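Local coordinates for protein CrRbcX-IIa (Chlamydomonas reinhardtii, PDB 5BS1) that probably acts as a homodimeric assembly chaperone for Rubisco, helping its large subunits come together, at residues A[78-81]-A[82-86]; A[85-88]-A[89-92]. All blocks are in the same frame, centred on the assembly; numbering follows the deposited sequence.

Interaction 1: residues A[78-81]-A[82-86]; sequences KNHA and LALRL
Asn79 opens helix 80-96 as its N-cap, and its carbonyl O takes the first i to i+4 bond of the helix from Ala83 N at 3.0 Å, followed by Leu84 N to His80 O and Arg85 N to Ala81 O. The residue has left helical phi/psi directly after helix 69-78, so the break between the two helices falls on it. With CG anti to the backbone N (chi1 -168°), the Asn79 amide lies back over the first turn, and OD1 accepts from Leu82 N at 3.0 Å. The N-H points fairly straight at the oxygen, 159°, yet the donor stands well above the amide plane. Leu82 CB rests on the same amide, 3.5 Å from Asn79 CG, and the two side chains cross at about a right angle. The other end of the amide is held too: Asn79 ND2 donates to Asp54 of helix 46-59, which fixes the rotation of the group. Leu82 is buried beyond the cap, against Val75, Leu55 and Val33 from three other helices. One turn apart on another side of the helix, His80 and Leu84 form a CH-pi contact. Leu84 CG sits over one face of the imidazole, 4.1 Å from the ring centroid and displaced toward the rim, while Leu84 CD1 comes within 3.5 Å of His80 CE1. This pair faces the second subunit, where His80 packs on Ala121 and Leu84 on Met118 of that neighbouring chain. The chemistry thus divides by side: an amide gripped by both a helix N-H and an aspartate ties the helix start to helix 46-59, whereas the imidazole and the leucine over its face meet the partner subunit through van der Waals packing.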
ATOM      1  N   LYS A  78      21.736  17.229   1.810  1.00 18.05           N
ATOM      2  CA  LYS A  78      21.498  18.659   1.596  1.00 18.43           C
ATOM      3  C   LYS A  78      21.227  19.410   2.879  1.00 16.36           C
ATOM      4  O   LYS A  78      21.621  20.563   3.038  1.00 17.43           O
ATOM      5  CB  LYS A  78      20.298  18.836   0.651  1.00 20.19           C
ATOM      6  CG  LYS A  78      19.921  20.277   0.354  1.00 25.58           C
ATOM      7  CD  LYS A  78      21.063  20.965  -0.385  1.00 29.62           C
ATOM      8  CE  LYS A  78      20.849  22.450  -0.597  1.00 33.88           C
ATOM      9  NZ  LYS A  78      19.818  22.696  -1.633  1.00 37.08           N
ATOM     10  N   ASN A  79      20.503  18.782   3.796  1.00 14.35           N
ATOM     11  CA  ASN A  79      19.995  19.458   4.964  1.00 12.73           C
ATOM     12  C   ASN A  79      19.773  18.437   6.059  1.00 13.00           C
ATOM     13  O   ASN A  79      18.712  17.828   6.178  1.00 11.90           O
ATOM     14  CB  ASN A  79      18.687  20.205   4.658  1.00 13.73           C
ATOM     15  CG  ASN A  79      18.290  21.153   5.759  1.00 13.58           C
ATOM     16  OD1 ASN A  79      18.484  20.879   6.947  1.00 14.10           O
ATOM     17  ND2 ASN A  79      17.738  22.302   5.377  1.00 15.72           N
ATOM     18  N   HIS A  80      20.807  18.251   6.868  1.00 12.11           N
ATOM     19  CA  HIS A  80      20.782  17.241   7.920  1.00 11.83           C
ATOM     20  C   HIS A  80      19.685  17.491   8.947  1.00 11.28           C
ATOM     21  O   HIS A  80      19.008  16.553   9.380  1.00 10.62           O
ATOM     22  CB  HIS A  80      22.170  17.233   8.574  1.00 12.98           C
ATOM     23  CG  HIS A  80      22.332  16.266   9.696  1.00 13.37           C
ATOM     24  ND1 HIS A  80      22.273  16.638  11.015  1.00 13.87           N
ATOM     25  CD2 HIS A  80      22.590  14.936   9.688  1.00 13.55           C
ATOM     26  CE1 HIS A  80      22.446  15.568  11.776  1.00 13.75           C
ATOM     27  NE2 HIS A  80      22.659  14.533  10.994  1.00 13.85           N
ATOM     28  N   ALA A  81      19.484  18.738   9.359  1.00 10.15           N
ATOM     29  CA  ALA A  81      18.472  19.054  10.363  1.00 10.03           C
ATOM     30  C   ALA A  81      17.071  18.677   9.847  1.00  9.91           C
ATOM     31  O   ALA A  81      16.237  18.168  10.586  1.00 10.04           O
ATOM     32  CB  ALA A  81      18.516  20.502  10.720  1.00 10.25           C
ATOM     33  N   LEU A  82      16.840  18.980   8.579  1.00  9.47           N
ATOM     34  CA  LEU A  82      15.531  18.654   7.959  1.00  9.52           C
ATOM     35  C   LEU A  82      15.348  17.122   7.934  1.00  9.57           C
ATOM     36  O   LEU A  82      14.264  16.635   8.259  1.00  9.37           O
ATOM     37  CB  LEU A  82      15.459  19.236   6.575  1.00  9.57           C
ATOM     38  CG  LEU A  82      14.292  18.823   5.669  1.00  9.36           C
ATOM     39  CD1 LEU A  82      12.981  19.225   6.317  1.00  9.58           C
ATOM     40  CD2 LEU A  82      14.467  19.406   4.273  1.00  8.93           C
ATOM     41  N   ALA A  83      16.385  16.393   7.515  1.00  9.97           N
ATOM     42  CA  ALA A  83      16.314  14.928   7.508  1.00  9.76           C
ATOM     43  C   ALA A  83      16.033  14.364   8.889  1.00 10.03           C
ATOM     44  O   ALA A  83      15.170  13.483   9.021  1.00 10.16           O
ATOM     45  CB  ALA A  83      17.567  14.313   6.938  1.00  9.59           C
ATOM     46  N   LEU A  84      16.690  14.885   9.931  1.00 10.34           N
ATOM     47  CA  LEU A  84      16.405  14.422  11.291  1.00 11.31           C
ATOM     48  C   LEU A  84      14.944  14.608  11.652  1.00 10.35           C
ATOM     49  O   LEU A  84      14.327  13.739  12.255  1.00 11.26           O
ATOM     50  CB  LEU A  84      17.278  15.100  12.330  1.00 13.30           C
ATOM     51  CG  LEU A  84      18.771  14.805  12.331  1.00 16.69           C
ATOM     52  CD1 LEU A  84      19.414  15.550  13.484  1.00 17.79           C
ATOM     53  CD2 LEU A  84      19.094  13.336  12.407  1.00 16.91           C
ATOM     54  N   ARG A  85      14.373  15.762  11.296  1.00  9.36           N
ATOM     55  CA  ARG A  85      12.989  16.016  11.596  1.00  9.25           C
ATOM     56  C   ARG A  85      12.035  15.077  10.834  1.00  8.87           C
ATOM     57  O   ARG A  85      11.090  14.561  11.417  1.00  8.51           O
ATOM     58  CB  ARG A  85      12.637  17.475  11.285  1.00  9.82           C
ATOM     59  CG  ARG A  85      11.190  17.832  11.553  1.00 11.14           C
ATOM     60  CD  ARG A  85      10.809  17.696  13.009  1.00 12.73           C
ATOM     61  NE  ARG A  85       9.414  18.078  13.217  1.00 13.68           N
ATOM     62  CZ  ARG A  85       8.624  17.582  14.155  1.00 15.25           C
ATOM     63  NH1 ARG A  85       9.088  16.700  15.034  1.00 16.86           N
ATOM     64  NH2 ARG A  85       7.353  17.956  14.225  1.00 16.71           N
ATOM     65  N   LEU A  86      12.303  14.869   9.558  1.00  8.65           N
ATOM     66  CA  LEU A  86      11.467  13.986   8.730  1.00  8.55           C
ATOM     67  C   LEU A  86      11.547  12.559   9.284  1.00  8.74           C
ATOM     68  O   LEU A  86      10.541  11.867   9.316  1.00  8.54           O
ATOM     69  CB  LEU A  86      11.931  14.014   7.295  1.00  8.83           C
ATOM     70  CG  LEU A  86      11.647  15.303   6.529  1.00  9.31           C
ATOM     71  CD1 LEU A  86      12.474  15.357   5.256  1.00 10.00           C
ATOM     72  CD2 LEU A  86      10.158  15.438   6.235  1.00 10.07           C
TER

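Interaction 2: residues A[85-88]-A[89-92]; sequences RLME and VREA
Side chains one turn apart on the all-helical RbcX fold meet here in the middle of helix 80-96, where an i to i+4 arginine-valine contact is joined to an i to i+3 salt bridge. Val89 CG2 lies over the centre of the Arg85 guanidinium, 3.5 Å from CZ, and also 3.3 Å from Arg85 O. The Arg85 chain bends at chi2 (63°), which turns the flat group along the helix and over the methyl. Its NH2 donates a hydrogen bond to Gln36 of helix 13-38. With an alanine in place of Arg85, Glu88 would probably lose its positive mate, Gln36 a hydrogen-bond donor and the CG2 methyl of Val89 its cover. On another side, Arg90 CG lies 3.5 Å from Met87 O. The buried Arg90 guanidinium forms a salt bridge with Asp69 and a hydrogen bond with Thr26 of the same chain, and a hydrogen bond with Asn114 of the second subunit; Glu91 OE1 accepts a hydrogen bond from that same asparagine, and Met87, a selenomethionine, packs on Met118 of the second subunit. In the salt bridge, Arg85 NH1 approaches Glu88 OE1 at 2.9 Å, with the oxygen in the guanidinium plane but the nitrogen well above the plane of the carboxylate.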
ATOM      1  N   ARG A  85      14.373  15.762  11.296  1.00  9.36           N
ATOM      2  CA  ARG A  85      12.989  16.016  11.596  1.00  9.25           C
ATOM      3  C   ARG A  85      12.035  15.077  10.834  1.00  8.87           C
ATOM      4  O   ARG A  85      11.090  14.561  11.417  1.00  8.51           O
ATOM      5  CB  ARG A  85      12.637  17.475  11.285  1.00  9.82           C
ATOM      6  CG  ARG A  85      11.190  17.832  11.553  1.00 11.14           C
ATOM      7  CD  ARG A  85      10.809  17.696  13.009  1.00 12.73           C
ATOM      8  NE  ARG A  85       9.414  18.078  13.217  1.00 13.68           N
ATOM      9  CZ  ARG A  85       8.624  17.582  14.155  1.00 15.25           C
ATOM     10  NH1 ARG A  85       9.088  16.700  15.034  1.00 16.86           N
ATOM     11  NH2 ARG A  85       7.353  17.956  14.225  1.00 16.71           N
ATOM     12  N   LEU A  86      12.303  14.869   9.558  1.00  8.65           N
ATOM     13  CA  LEU A  86      11.467  13.986   8.730  1.00  8.55           C
ATOM     14  C   LEU A  86      11.547  12.559   9.284  1.00  8.74           C
ATOM     15  O   LEU A  86      10.541  11.867   9.316  1.00  8.54           O
ATOM     16  CB  LEU A  86      11.931  14.014   7.295  1.00  8.83           C
ATOM     17  CG  LEU A  86      11.647  15.303   6.529  1.00  9.31           C
ATOM     18  CD1 LEU A  86      12.474  15.357   5.256  1.00 10.00           C
ATOM     19  CD2 LEU A  86      10.158  15.438   6.235  1.00 10.07           C
HETATM   20  N   MSE A  87      12.746  12.142   9.685  1.00  9.44           N
HETATM   21  CA  MSE A  87      12.951  10.801  10.293  1.00 10.18           C
HETATM   22  C   MSE A  87      12.171  10.645  11.571  1.00 10.08           C
HETATM   23  O   MSE A  87      11.538   9.626  11.784  1.00  8.48           O
HETATM   24  CB  MSE A  87      14.437  10.557  10.535  1.00 12.56           C
HETATM   25  CG  MSE A  87      15.022  10.143   9.203  1.00 14.15           C
HETATM   26 SE   MSE A  87      16.867   9.463   9.234  1.00 23.07          SE
HETATM   27  CE  MSE A  87      17.360  11.317   9.328  1.00 17.38           C
ATOM     28  N   GLU A  88      12.204  11.664  12.431  1.00  9.73           N
ATOM     29  CA  GLU A  88      11.485  11.651  13.696  1.00 10.99           C
ATOM     30  C   GLU A  88       9.982  11.484  13.429  1.00  9.49           C
ATOM     31  O   GLU A  88       9.300  10.705  14.094  1.00  8.92           O
ATOM     32  CB  GLU A  88      11.786  12.963  14.460  1.00 13.83           C
ATOM     33  CG  GLU A  88      10.957  13.272  15.698  1.00 17.90           C
ATOM     34  CD  GLU A  88      11.420  14.560  16.410  1.00 21.94           C
ATOM     35  OE1 GLU A  88      11.705  15.596  15.748  1.00 23.16           O
ATOM     36  OE2 GLU A  88      11.524  14.544  17.654  1.00 28.46           O
ATOM     37  N   VAL A  89       9.469  12.291  12.507  1.00  9.31           N
ATOM     38  CA  VAL A  89       8.032  12.321  12.240  1.00  8.77           C
ATOM     39  C   VAL A  89       7.567  10.981  11.642  1.00  8.76           C
ATOM     40  O   VAL A  89       6.522  10.451  12.030  1.00  8.30           O
ATOM     41  CB  VAL A  89       7.647  13.543  11.381  1.00  9.61           C
ATOM     42  CG1 VAL A  89       6.198  13.483  10.931  1.00  9.71           C
ATOM     43  CG2 VAL A  89       7.883  14.827  12.168  1.00  9.81           C
ATOM     44  N   ARG A  90       8.306  10.434  10.694  1.00  8.74           N
ATOM     45  CA  ARG A  90       7.872   9.182  10.072  1.00  8.36           C
ATOM     46  C   ARG A  90       7.931   8.011  11.059  1.00  8.76           C
ATOM     47  O   ARG A  90       7.121   7.096  10.971  1.00  9.54           O
ATOM     48  CB  ARG A  90       8.615   8.866   8.773  1.00  8.19           C
ATOM     49  CG  ARG A  90      10.025   8.320   8.947  1.00  8.52           C
ATOM     50  CD  ARG A  90      10.675   8.067   7.607  1.00  8.98           C
ATOM     51  NE  ARG A  90      12.012   7.520   7.746  1.00  8.53           N
ATOM     52  CZ  ARG A  90      12.724   6.976   6.753  1.00  9.08           C
ATOM     53  NH1 ARG A  90      12.240   6.906   5.531  1.00 10.04           N
ATOM     54  NH2 ARG A  90      13.956   6.522   6.982  1.00  9.71           N
ATOM     55  N   GLU A  91       8.848   8.071  12.028  1.00  8.10           N
ATOM     56  CA  GLU A  91       8.941   7.059  13.069  1.00  8.69           C
ATOM     57  C   GLU A  91       7.797   7.240  14.081  1.00  8.43           C
ATOM     58  O   GLU A  91       7.138   6.246  14.466  1.00  9.13           O
ATOM     59  CB  GLU A  91      10.315   7.128  13.753  1.00 10.08           C
ATOM     60  CG  GLU A  91      10.518   6.032  14.789  1.00 11.74           C
ATOM     61  CD  GLU A  91      11.978   5.820  15.207  1.00 14.97           C
ATOM     62  OE1 GLU A  91      12.942   6.216  14.503  1.00 18.55           O
ATOM     63  OE2 GLU A  91      12.178   5.181  16.269  1.00 17.88           O
ATOM     64  N   ALA A  92       7.525   8.476  14.472  1.00  8.66           N
ATOM     65  CA  ALA A  92       6.412   8.752  15.359  1.00  8.29           C
ATOM     66  C   ALA A  92       5.091   8.309  14.741  1.00  7.99           C
ATOM     67  O   ALA A  92       4.216   7.798  15.431  1.00  7.61           O
ATOM     68  CB  ALA A  92       6.352  10.223  15.726  1.00  8.40           C
TER

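Both contacts belong to helix 80-96: interaction 1 covers its capped start, and interaction 2 the turns that follow, with Arg85 and Leu86 common to the two. Each is partly buried, its inner residues turned to helices 13-38 and 69-78 and others to the second subunit; helix 46-59 is engaged at interaction 1. There, a neutral amide caps the helix start and the dimer-facing pair meets its neighbour by packing. In interaction 2, nearer the centre of the chain, charged groups dominate: one arginine pairs with glutamate along the partly exposed side, while another is buried and carries polar bonds across the dimer interface. Met118 of the second subunit packs against both.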